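Local coordinates for probable sulfate-binding lipoprotein SubI (Mycobacterium tuberculosis, PDB 6DDN) that probably binds sulfate outside the cell membrane as the solute-binding lipoprotein of a sulfate transport system, at residues A104-I115 with E262-H273; P151-D159 with Q251-F259. All coordinates share one frame; numbering follows the deposited sequence.

Contact 1. Residues A104-I115 with E262-H273. With SO4 (sulfate ion), chain F; ACT (acetate ion), chain I.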
loop_
_atom_site.group_PDB
_atom_site.type_symbol
_atom_site.label_atom_id
_atom_site.label_comp_id
_atom_site.label_asym_id
_atom_site.label_seq_id
_atom_site.Cartn_x
_atom_site.Cartn_y
_atom_site.Cartn_z
ATOM N N ALA A 104 -6.120 -16.245 -10.663
ATOM C CA ALA A 104 -6.282 -15.554 -9.395
ATOM C C ALA A 104 -7.651 -15.892 -8.831
ATOM O O ALA A 104 -8.636 -15.951 -9.570
ATOM C CB ALA A 104 -6.135 -14.037 -9.555
ATOM N N ASP A 105 -7.696 -16.130 -7.522
ATOM C CA ASP A 105 -8.956 -16.260 -6.811
ATOM C C ASP A 105 -9.256 -15.062 -5.924
ATOM O O ASP A 105 -10.426 -14.816 -5.618
ATOM C CB ASP A 105 -8.960 -17.540 -5.963
ATOM C CG ASP A 105 -8.749 -18.793 -6.800
ATOM O OD1 ASP A 105 -9.717 -19.266 -7.432
ATOM O OD2 ASP A 105 -7.610 -19.305 -6.828
ATOM N N LEU A 106 -8.232 -14.311 -5.522
ATOM C CA LEU A 106 -8.399 -13.076 -4.773
ATOM C C LEU A 106 -7.351 -12.075 -5.226
ATOM O O LEU A 106 -6.222 -12.443 -5.565
ATOM C CB LEU A 106 -8.265 -13.290 -3.262
ATOM C CG LEU A 106 -9.415 -13.987 -2.545
ATOM C CD1 LEU A 106 -8.950 -15.323 -1.997
ATOM C CD2 LEU A 106 -9.947 -13.098 -1.436
ATOM N N VAL A 107 -7.733 -10.802 -5.222
ATOM C CA VAL A 107 -6.827 -9.710 -5.539
ATOM C C VAL A 107 -6.687 -8.833 -4.306
ATOM O O VAL A 107 -7.661 -8.608 -3.581
ATOM C CB VAL A 107 -7.313 -8.885 -6.746
ATOM C CG1 VAL A 107 -6.925 -9.585 -8.026
ATOM C CG2 VAL A 107 -8.818 -8.672 -6.678
ATOM N N ASN A 108 -5.468 -8.360 -4.063
ATOM C CA ASN A 108 -5.182 -7.417 -2.982
ATOM C C ASN A 108 -4.115 -6.469 -3.517
ATOM O O ASN A 108 -2.933 -6.819 -3.558
ATOM C CB ASN A 108 -4.718 -8.130 -1.719
ATOM C CG ASN A 108 -4.213 -7.169 -0.661
ATOM O OD1 ASN A 108 -3.120 -7.337 -0.122
ATOM N ND2 ASN A 108 -5.010 -6.152 -0.361
ATOM N N PHE A 109 -4.531 -5.281 -3.932
ATOM C CA PHE A 109 -3.653 -4.371 -4.647
ATOM C C PHE A 109 -3.360 -3.133 -3.810
ATOM O O PHE A 109 -4.007 -2.862 -2.797
ATOM C CB PHE A 109 -4.267 -3.995 -5.999
ATOM C CG PHE A 109 -4.298 -5.134 -6.974
ATOM C CD1 PHE A 109 -3.286 -6.080 -6.978
ATOM C CD2 PHE A 109 -5.342 -5.272 -7.874
ATOM C CE1 PHE A 109 -3.305 -7.139 -7.868
ATOM C CE2 PHE A 109 -5.368 -6.329 -8.769
ATOM C CZ PHE A 109 -4.348 -7.264 -8.764
ATOM N N SER A 110 -2.344 -2.387 -4.250
ATOM C CA SER A 110 -1.912 -1.207 -3.511
ATOM C C SER A 110 -2.974 -0.117 -3.532
ATOM O O SER A 110 -3.212 0.544 -2.514
ATOM C CB SER A 110 -0.601 -0.680 -4.091
ATOM O OG SER A 110 -0.267 0.579 -3.537
ATOM N N VAL A 111 -3.621 0.087 -4.677
ATOM C CA VAL A 111 -4.545 1.196 -4.864
ATOM C C VAL A 111 -5.829 0.688 -5.506
ATOM O O VAL A 111 -5.830 -0.300 -6.248
ATOM C CB VAL A 111 -3.915 2.317 -5.718
ATOM C CG1 VAL A 111 -2.739 2.946 -4.988
ATOM C CG2 VAL A 111 -3.470 1.765 -7.064
ATOM N N GLU A 112 -6.930 1.382 -5.215
ATOM C CA GLU A 112 -8.226 1.003 -5.773
ATOM C C GLU A 112 -8.257 0.960 -7.299
ATOM O O GLU A 112 -8.918 0.057 -7.842
ATOM C CB GLU A 112 -9.309 1.951 -5.238
ATOM C CG GLU A 112 -10.711 1.673 -5.771
ATOM C CD GLU A 112 -11.020 2.440 -7.042
ATOM O OE1 GLU A 112 -11.956 2.041 -7.765
ATOM O OE2 GLU A 112 -10.323 3.438 -7.320
ATOM N N PRO A 113 -7.622 1.883 -8.041
ATOM C CA PRO A 113 -7.613 1.757 -9.512
ATOM C C PRO A 113 -7.217 0.380 -10.015
ATOM O O PRO A 113 -7.760 -0.086 -11.025
ATOM C CB PRO A 113 -6.593 2.817 -9.938
ATOM C CG PRO A 113 -6.665 3.843 -8.882
ATOM C CD PRO A 113 -7.061 3.177 -7.605
ATOM N N ASP A 114 -6.284 -0.287 -9.333
ATOM C CA ASP A 114 -5.876 -1.623 -9.746
ATOM C C ASP A 114 -6.978 -2.653 -9.527
ATOM O O ASP A 114 -6.901 -3.752 -10.087
ATOM C CB ASP A 114 -4.603 -2.027 -9.005
ATOM C CG ASP A 114 -3.408 -1.182 -9.403
ATOM O OD1 ASP A 114 -3.338 -0.771 -10.580
ATOM O OD2 ASP A 114 -2.541 -0.926 -8.543
ATOM N N ILE A 115 -7.991 -2.325 -8.729
ATOM C CA ILE A 115 -9.190 -3.153 -8.652
ATOM C C ILE A 115 -10.187 -2.764 -9.734
ATOM O O ILE A 115 -10.829 -3.629 -10.335
ATOM C CB ILE A 115 -9.821 -3.056 -7.248
ATOM C CG1 ILE A 115 -8.835 -3.531 -6.179
ATOM C CG2 ILE A 115 -11.094 -3.875 -7.180
ATOM C CD1 ILE A 115 -8.492 -5.001 -6.273
ATOM N N GLU A 262 -4.810 3.109 1.675
ATOM C CA GLU A 262 -5.903 2.151 1.807
ATOM C C GLU A 262 -5.729 1.077 0.746
ATOM O O GLU A 262 -5.814 1.368 -0.451
ATOM C CB GLU A 262 -7.265 2.836 1.663
ATOM C CG GLU A 262 -7.508 3.960 2.656
ATOM C CD GLU A 262 -8.934 4.469 2.618
ATOM O OE1 GLU A 262 -9.689 4.206 3.579
ATOM O OE2 GLU A 262 -9.303 5.127 1.622
ATOM N N ASN A 263 -5.493 -0.160 1.183
ATOM C CA ASN A 263 -5.172 -1.246 0.271
ATOM C C ASN A 263 -6.401 -2.112 0.037
ATOM O O ASN A 263 -6.826 -2.825 0.958
ATOM C CB ASN A 263 -4.026 -2.083 0.829
ATOM C CG ASN A 263 -2.792 -1.252 1.117
ATOM O OD1 ASN A 263 -2.340 -1.166 2.258
ATOM N ND2 ASN A 263 -2.243 -0.630 0.080
ATOM N N PRO A 264 -6.991 -2.095 -1.154
ATOM C CA PRO A 264 -8.228 -2.847 -1.386
ATOM C C PRO A 264 -7.991 -4.340 -1.580
ATOM O O PRO A 264 -6.918 -4.793 -1.984
ATOM C CB PRO A 264 -8.786 -2.217 -2.667
ATOM C CG PRO A 264 -7.579 -1.698 -3.376
ATOM C CD PRO A 264 -6.623 -1.254 -2.306
ATOM N N LEU A 265 -9.047 -5.101 -1.290
ATOM C CA LEU A 265 -9.074 -6.546 -1.461
ATOM C C LEU A 265 -10.425 -6.938 -2.037
ATOM O O LEU A 265 -11.462 -6.434 -1.598
ATOM C CB LEU A 265 -8.838 -7.276 -0.132
ATOM C CG LEU A 265 -9.196 -8.763 -0.056
ATOM C CD1 LEU A 265 -8.064 -9.629 -0.589
ATOM C CD2 LEU A 265 -9.543 -9.151 1.374
ATOM N N ALA A 266 -10.412 -7.837 -3.016
ATOM C CA ALA A 266 -11.642 -8.270 -3.658
ATOM C C ALA A 266 -11.496 -9.711 -4.117
ATOM O O ALA A 266 -10.392 -10.178 -4.413
ATOM C CB ALA A 266 -12.006 -7.372 -4.844
ATOM N N VAL A 267 -12.620 -10.410 -4.170
ATOM C CA VAL A 267 -12.657 -11.762 -4.712
ATOM C C VAL A 267 -12.703 -11.679 -6.231
ATOM O O VAL A 267 -13.395 -10.827 -6.801
ATOM C CB VAL A 267 -13.866 -12.531 -4.145
ATOM C CG1 VAL A 267 -14.285 -13.653 -5.078
ATOM C CG2 VAL A 267 -13.543 -13.077 -2.762
ATOM N N VAL A 268 -11.947 -12.549 -6.894
ATOM C CA VAL A 268 -11.949 -12.601 -8.353
ATOM C C VAL A 268 -13.209 -13.327 -8.808
ATOM O O VAL A 268 -13.460 -14.467 -8.405
ATOM C CB VAL A 268 -10.685 -13.291 -8.884
ATOM C CG1 VAL A 268 -10.913 -13.799 -10.300
ATOM C CG2 VAL A 268 -9.506 -12.335 -8.840
ATOM N N ALA A 269 -14.005 -12.663 -9.650
ATOM C CA ALA A 269 -15.284 -13.231 -10.065
ATOM C C ALA A 269 -15.105 -14.477 -10.923
ATOM O O ALA A 269 -15.917 -15.404 -10.839
ATOM C CB ALA A 269 -16.102 -12.181 -10.816
ATOM N N THR A 270 -14.057 -14.524 -11.741
ATOM C CA THR A 270 -13.835 -15.641 -12.652
ATOM C C THR A 270 -13.223 -16.859 -11.970
ATOM O O THR A 270 -12.738 -17.758 -12.665
ATOM C CB THR A 270 -12.938 -15.201 -13.810
ATOM O OG1 THR A 270 -11.653 -14.822 -13.303
ATOM C CG2 THR A 270 -13.554 -14.019 -14.524
ATOM N N SER A 271 -13.238 -16.920 -10.643
ATOM C CA SER A 271 -12.605 -18.011 -9.921
ATOM C C SER A 271 -13.583 -19.153 -9.692
ATOM O O SER A 271 -14.765 -18.935 -9.413
ATOM C CB SER A 271 -12.057 -17.528 -8.579
ATOM O OG SER A 271 -12.009 -18.595 -7.647
ATOM N N THR A 272 -13.071 -20.378 -9.802
ATOM C CA THR A 272 -13.842 -21.589 -9.572
ATOM C C THR A 272 -13.854 -22.006 -8.105
ATOM O O THR A 272 -14.129 -23.174 -7.807
ATOM C CB THR A 272 -13.291 -22.728 -10.431
ATOM O OG1 THR A 272 -12.009 -23.125 -9.927
ATOM C CG2 THR A 272 -13.139 -22.279 -11.875
ATOM N N HIS A 273 -13.561 -21.083 -7.189
ATOM C CA HIS A 273 -13.434 -21.398 -5.769
ATOM C C HIS A 273 -14.045 -20.302 -4.915
ATOM O O HIS A 273 -13.538 -19.982 -3.836
ATOM C CB HIS A 273 -11.973 -21.599 -5.371
ATOM C CG HIS A 273 -11.311 -22.753 -6.052
ATOM N ND1 HIS A 273 -11.802 -24.038 -5.983
ATOM C CD2 HIS A 273 -10.189 -22.818 -6.807
ATOM C CE1 HIS A 273 -11.014 -24.845 -6.670
ATOM N NE2 HIS A 273 -10.027 -24.130 -7.179
HETATM S S SO4 F . -14.729 -24.050 -3.165
HETATM O O1 SO4 F . -13.715 -24.169 -4.208
HETATM O O2 SO4 F . -14.647 -25.212 -2.285
HETATM O O3 SO4 F . -14.492 -22.837 -2.391
HETATM O O4 SO4 F . -16.056 -23.982 -3.770
HETATM C C ACT I . -9.131 -20.478 -11.328
HETATM O O ACT I . -9.974 -20.880 -10.479
HETATM O OXT ACT I . -8.669 -19.313 -11.493
HETATM C CH3 ACT I . -8.568 -21.555 -12.316
#

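Contact 2. Residues P151-D159 with Q251-F259. With SO4 (sulfate ion), chain G.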
loop_
_atom_site.group_PDB
_atom_site.type_symbol
_atom_site.label_atom_id
_atom_site.label_comp_id
_atom_site.label_asym_id
_atom_site.label_seq_id
_atom_site.Cartn_x
_atom_site.Cartn_y
_atom_site.Cartn_z
ATOM N N PRO A 151 20.924 10.079 9.660
ATOM C CA PRO A 151 22.171 10.860 9.630
ATOM C C PRO A 151 22.012 12.218 8.981
ATOM O O PRO A 151 22.696 13.171 9.376
ATOM C CB PRO A 151 23.129 9.963 8.829
ATOM C CG PRO A 151 22.499 8.598 8.838
ATOM C CD PRO A 151 21.029 8.836 8.877
ATOM N N LYS A 152 21.117 12.339 8.006
ATOM C CA LYS A 152 20.896 13.591 7.302
ATOM C C LYS A 152 19.713 14.374 7.854
ATOM O O LYS A 152 19.350 15.407 7.283
ATOM C CB LYS A 152 20.712 13.322 5.811
ATOM C CG LYS A 152 22.017 12.984 5.123
ATOM C CD LYS A 152 21.801 12.256 3.818
ATOM C CE LYS A 152 23.132 11.864 3.215
ATOM N NZ LYS A 152 24.055 13.031 3.111
ATOM N N ASN A 153 19.110 13.906 8.947
ATOM C CA ASN A 153 18.092 14.655 9.681
ATOM C C ASN A 153 16.905 15.001 8.779
ATOM O O ASN A 153 16.579 16.167 8.545
ATOM C CB ASN A 153 18.704 15.914 10.308
ATOM C CG ASN A 153 17.762 16.608 11.266
ATOM O OD1 ASN A 153 17.053 15.960 12.035
ATOM N ND2 ASN A 153 17.750 17.935 11.224
ATOM N N ILE A 154 16.266 13.955 8.266
ATOM C CA ILE A 154 15.086 14.102 7.422
ATOM C C ILE A 154 13.852 14.027 8.311
ATOM O O ILE A 154 13.627 13.019 8.990
ATOM C CB ILE A 154 15.047 13.025 6.328
ATOM C CG1 ILE A 154 16.405 12.919 5.632
ATOM C CG2 ILE A 154 13.952 13.329 5.323
ATOM C CD1 ILE A 154 16.753 14.127 4.788
ATOM N N ARG A 155 13.052 15.096 8.314
ATOM C CA ARG A 155 11.860 15.163 9.153
ATOM C C ARG A 155 10.596 15.603 8.428
ATOM O O ARG A 155 9.503 15.393 8.969
ATOM C CB ARG A 155 12.085 16.115 10.342
ATOM C CG ARG A 155 13.345 15.857 11.155
ATOM C CD ARG A 155 13.149 14.766 12.196
ATOM N NE ARG A 155 14.429 14.294 12.719
ATOM C CZ ARG A 155 14.597 13.158 13.391
ATOM N NH1 ARG A 155 13.562 12.364 13.631
ATOM N NH2 ARG A 155 15.803 12.816 13.825
ATOM N N ASP A 156 10.690 16.203 7.244
ATOM C CA ASP A 156 9.502 16.743 6.596
ATOM C C ASP A 156 9.715 16.780 5.087
ATOM O O ASP A 156 10.805 16.499 4.585
ATOM C CB ASP A 156 9.145 18.123 7.173
ATOM C CG ASP A 156 10.153 19.208 6.822
ATOM O OD1 ASP A 156 9.957 20.350 7.287
ATOM O OD2 ASP A 156 11.135 18.947 6.098
ATOM N N TRP A 157 8.647 17.138 4.368
ATOM C CA TRP A 157 8.686 17.085 2.911
ATOM C C TRP A 157 9.688 18.072 2.329
ATOM O O TRP A 157 10.290 17.797 1.285
ATOM C CB TRP A 157 7.292 17.341 2.341
ATOM C CG TRP A 157 6.387 16.165 2.501
ATOM C CD1 TRP A 157 5.307 16.071 3.324
ATOM C CD2 TRP A 157 6.492 14.904 1.833
ATOM N NE1 TRP A 157 4.727 14.833 3.210
ATOM C CE2 TRP A 157 5.437 14.097 2.299
ATOM C CE3 TRP A 157 7.374 14.380 0.884
ATOM C CZ2 TRP A 157 5.240 12.795 1.849
ATOM C CZ3 TRP A 157 7.176 13.086 0.436
ATOM C CH2 TRP A 157 6.117 12.308 0.921
ATOM N N ASP A 158 9.881 19.220 2.982
ATOM C CA ASP A 158 10.889 20.165 2.516
ATOM C C ASP A 158 12.288 19.566 2.576
ATOM O O ASP A 158 13.165 19.960 1.799
ATOM C CB ASP A 158 10.828 21.452 3.340
ATOM C CG ASP A 158 9.726 22.385 2.882
ATOM O OD1 ASP A 158 9.257 22.235 1.733
ATOM O OD2 ASP A 158 9.330 23.272 3.670
ATOM N N ASP A 159 12.516 18.613 3.484
ATOM C CA ASP A 159 13.827 17.986 3.589
ATOM C C ASP A 159 14.190 17.185 2.346
ATOM O O ASP A 159 15.378 16.961 2.097
ATOM C CB ASP A 159 13.888 17.083 4.823
ATOM C CG ASP A 159 14.067 17.863 6.110
ATOM O OD1 ASP A 159 14.752 18.906 6.088
ATOM O OD2 ASP A 159 13.521 17.432 7.146
ATOM N N GLN A 251 15.537 3.234 9.815
ATOM C CA GLN A 251 14.389 3.620 10.623
ATOM C C GLN A 251 13.472 4.468 9.751
ATOM O O GLN A 251 13.723 4.654 8.556
ATOM C CB GLN A 251 14.811 4.352 11.903
ATOM C CG GLN A 251 16.074 5.180 11.779
ATOM C CD GLN A 251 16.656 5.550 13.129
ATOM O OE1 GLN A 251 17.234 4.710 13.819
ATOM N NE2 GLN A 251 16.502 6.812 13.516
ATOM N N HIS A 252 12.390 4.976 10.337
ATOM C CA HIS A 252 11.449 5.767 9.560
ATOM C C HIS A 252 10.881 6.910 10.387
ATOM O O HIS A 252 10.631 6.764 11.587
ATOM C CB HIS A 252 10.306 4.903 9.002
ATOM C CG HIS A 252 9.374 4.370 10.043
ATOM N ND1 HIS A 252 9.650 3.236 10.779
ATOM C CD2 HIS A 252 8.164 4.806 10.466
ATOM C CE1 HIS A 252 8.652 3.002 11.613
ATOM N NE2 HIS A 252 7.738 3.941 11.444
ATOM N N VAL A 253 10.697 8.051 9.727
ATOM C CA VAL A 253 10.023 9.215 10.287
ATOM C C VAL A 253 8.855 9.552 9.374
ATOM O O VAL A 253 9.024 9.641 8.152
ATOM C CB VAL A 253 10.968 10.423 10.418
ATOM C CG1 VAL A 253 10.414 11.428 11.420
ATOM C CG2 VAL A 253 12.366 9.974 10.811
ATOM N N THR A 254 7.682 9.725 9.958
ATOM C CA THR A 254 6.540 10.143 9.154
ATOM C C THR A 254 6.468 11.663 9.118
ATOM O O THR A 254 6.518 12.302 10.176
ATOM C CB THR A 254 5.245 9.576 9.718
ATOM O OG1 THR A 254 5.405 8.172 9.953
ATOM C CG2 THR A 254 4.103 9.786 8.741
ATOM N N PRO A 255 6.367 12.276 7.939
ATOM C CA PRO A 255 6.263 13.730 7.889
ATOM C C PRO A 255 5.015 14.193 8.609
ATOM O O PRO A 255 4.040 13.431 8.749
ATOM C CB PRO A 255 6.191 14.026 6.382
ATOM C CG PRO A 255 5.697 12.762 5.768
ATOM C CD PRO A 255 6.273 11.662 6.605
ATOM N N PRO A 256 5.008 15.434 9.111
ATOM C CA PRO A 256 3.820 15.923 9.834
ATOM C C PRO A 256 2.536 15.791 9.034
ATOM O O PRO A 256 1.497 15.422 9.594
ATOM C CB PRO A 256 4.173 17.388 10.121
ATOM C CG PRO A 256 5.664 17.416 10.136
ATOM C CD PRO A 256 6.097 16.424 9.097
ATOM N N GLN A 257 2.582 16.075 7.738
ATOM C CA GLN A 257 1.477 15.795 6.834
ATOM C C GLN A 257 1.826 14.565 6.008
ATOM O O GLN A 257 2.898 14.506 5.398
ATOM C CB GLN A 257 1.188 16.983 5.915
ATOM C CG GLN A 257 0.927 18.294 6.636
ATOM C CD GLN A 257 0.282 19.329 5.733
ATOM O OE1 GLN A 257 -0.753 19.075 5.119
ATOM N NE2 GLN A 257 0.897 20.503 5.644
ATOM N N THR A 258 0.930 13.582 6.005
ATOM C CA THR A 258 1.116 12.373 5.221
ATOM C C THR A 258 -0.231 11.944 4.657
ATOM O O THR A 258 -1.276 12.518 4.980
ATOM C CB THR A 258 1.743 11.247 6.050
ATOM O OG1 THR A 258 2.178 10.195 5.180
ATOM C CG2 THR A 258 0.738 10.690 7.042
ATOM N N PHE A 259 -0.199 10.924 3.802
ATOM C CA PHE A 259 -1.382 10.443 3.107
ATOM C C PHE A 259 -1.838 9.111 3.684
ATOM O O PHE A 259 -1.015 8.279 4.080
ATOM C CB PHE A 259 -1.120 10.292 1.609
ATOM C CG PHE A 259 -2.330 10.541 0.761
ATOM C CD1 PHE A 259 -2.670 11.828 0.382
ATOM C CD2 PHE A 259 -3.135 9.490 0.352
ATOM C CE1 PHE A 259 -3.786 12.065 -0.391
ATOM C CE2 PHE A 259 -4.253 9.719 -0.422
ATOM C CZ PHE A 259 -4.580 11.010 -0.796
HETATM S S SO4 G . 5.080 18.593 5.986
HETATM O O1 SO4 G . 4.237 17.477 5.581
HETATM O O2 SO4 G . 6.473 18.187 5.872
HETATM O O3 SO4 G . 4.840 19.741 5.116
HETATM O O4 SO4 G . 4.771 18.946 7.368
#

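Contact 1. Residues A104-I115 with E262-H273
Leu106, Val107 and Asn108 pair antiparallel with Val267, Ala266 and Leu265, placing the strand that returns from the second lobe next to the third strand of the first, as in type 2 periplasmic binding proteins. Val107 and Ala266 form the hydrogen-bonded pair, with Val107 N 2.8 Å from Ala266 O.

On the face carrying these two residues, the main bump is the Pro264 ring. It fills a hollow made by the carbonyls of Phe109 and Val111, the backbone N of Glu112 and the flank of Ile115, whose CG1 lies 3.6 Å from Pro264 CG. Ile115 CG2 reaches on toward the methyl of Ala266. Farther along, Val268 CG2 fits between Ala104 CB, at 3.8 Å, and Val107 CG1, at 3.9 Å.

The opposite face interlocks differently. Leu106 CD2 drops between two branches of the partner strand, 3.8 Å from Val267 CG2 and 4.0 Å from Leu265 CD1. Leu265 holds its CG anti to the backbone N (chi1 164°), which carries CD1 across to Asn108 CB.

At the end of the pairing, Pro264 O is gripped by two donors from opposite faces of its carbonyl plane, Phe109 N and Asn108 ND2, the latter 2.8 Å away. Asn263 ND2 bonds to Ser110 O, which also accepts from Trp180. At the other end Ser271 OG donates to Asp105 OD1, although the modelled separation is doubtfully short. The same hydroxyl accepts from His273 N in an ST turn, and His273 ND1 donates to O1, 2.6 Å away, of a sulfate probably from the crystallisation liquor, which Ala276 N also reaches.

Contact 2. Residues P151-D159 with Q251-F259
A tryptophan side chain makes the hydrogen bond between these segments: Trp157 NE1 lies 2.9 Å from Gln257 O, with an N-H...O angle of 148° and the acceptor close to the indole plane. The backbones run side by side, 19° apart from Ile154 to Trp157 and from Val253 to Gln257, yet no backbone hydrogen bond links them, so a loop packs on the bend between two strands, without extending the sheet.

While its edge is tied to the carbonyl, the indole takes Pro255 on one face. Pro255 CB stands 4.0 Å from the centre of the five-membered ring of Trp157, 29° off the normal, a CH-pi contact, and Pro255 CG comes 3.4 Å from Trp157 NE1. Edge and face together should fix the rotation of the indole.

A sulfate, probably from the crystallisation liquor, bridges the same corner. Its O2 receives Trp157 N at 2.8 Å, and Gln257 N points to O1, an atom whose position is less certain. Next to it, Arg155 O meets Pro256 CD at 3.6 Å. The Arg155 chain bends at chi2, which brings NH1 back to Val253 CG2, 3.9 Å away, while NE holds Asn153 OD1 in the guanidinium plane.

The turn itself is tied internally. Asp159 OD2 accepts Arg155 N and Asp156 N from opposite faces of its carboxylate, and Asp156 OD2 takes Asp159 N in return, an Asx motif.

Around this corner, Phe144 of strand 138-147 meets Trp157 edge-to-face and also touches Ile154 and Pro255. Helix 177-190 packs against the indole through Ala184, Pro185 and Ala188, and Gln257 OE1 bonds to Trp320 of strand 318-320.

In the fold
The two contacts share strand 257-267, whose opposite ends they use, with centres about 32 Å apart on opposite sides of the chain's centre. Contact 1 is largely buried and belongs to the sheet core: main-chain hydrogen bonds set its register, and aliphatic groups fill both faces. Contact 2 is only partly buried and joins the loop after strand 138-147 to the bend between strands 250-253 and 257-267, relying on an indole, prolines and an arginine instead of strand pairing. Each borders a sulfate probably left by crystallisation, held by a histidine ring together with a main-chain N-H in contact 1, and in contact 2 by main-chain N-H groups, one of them less surely.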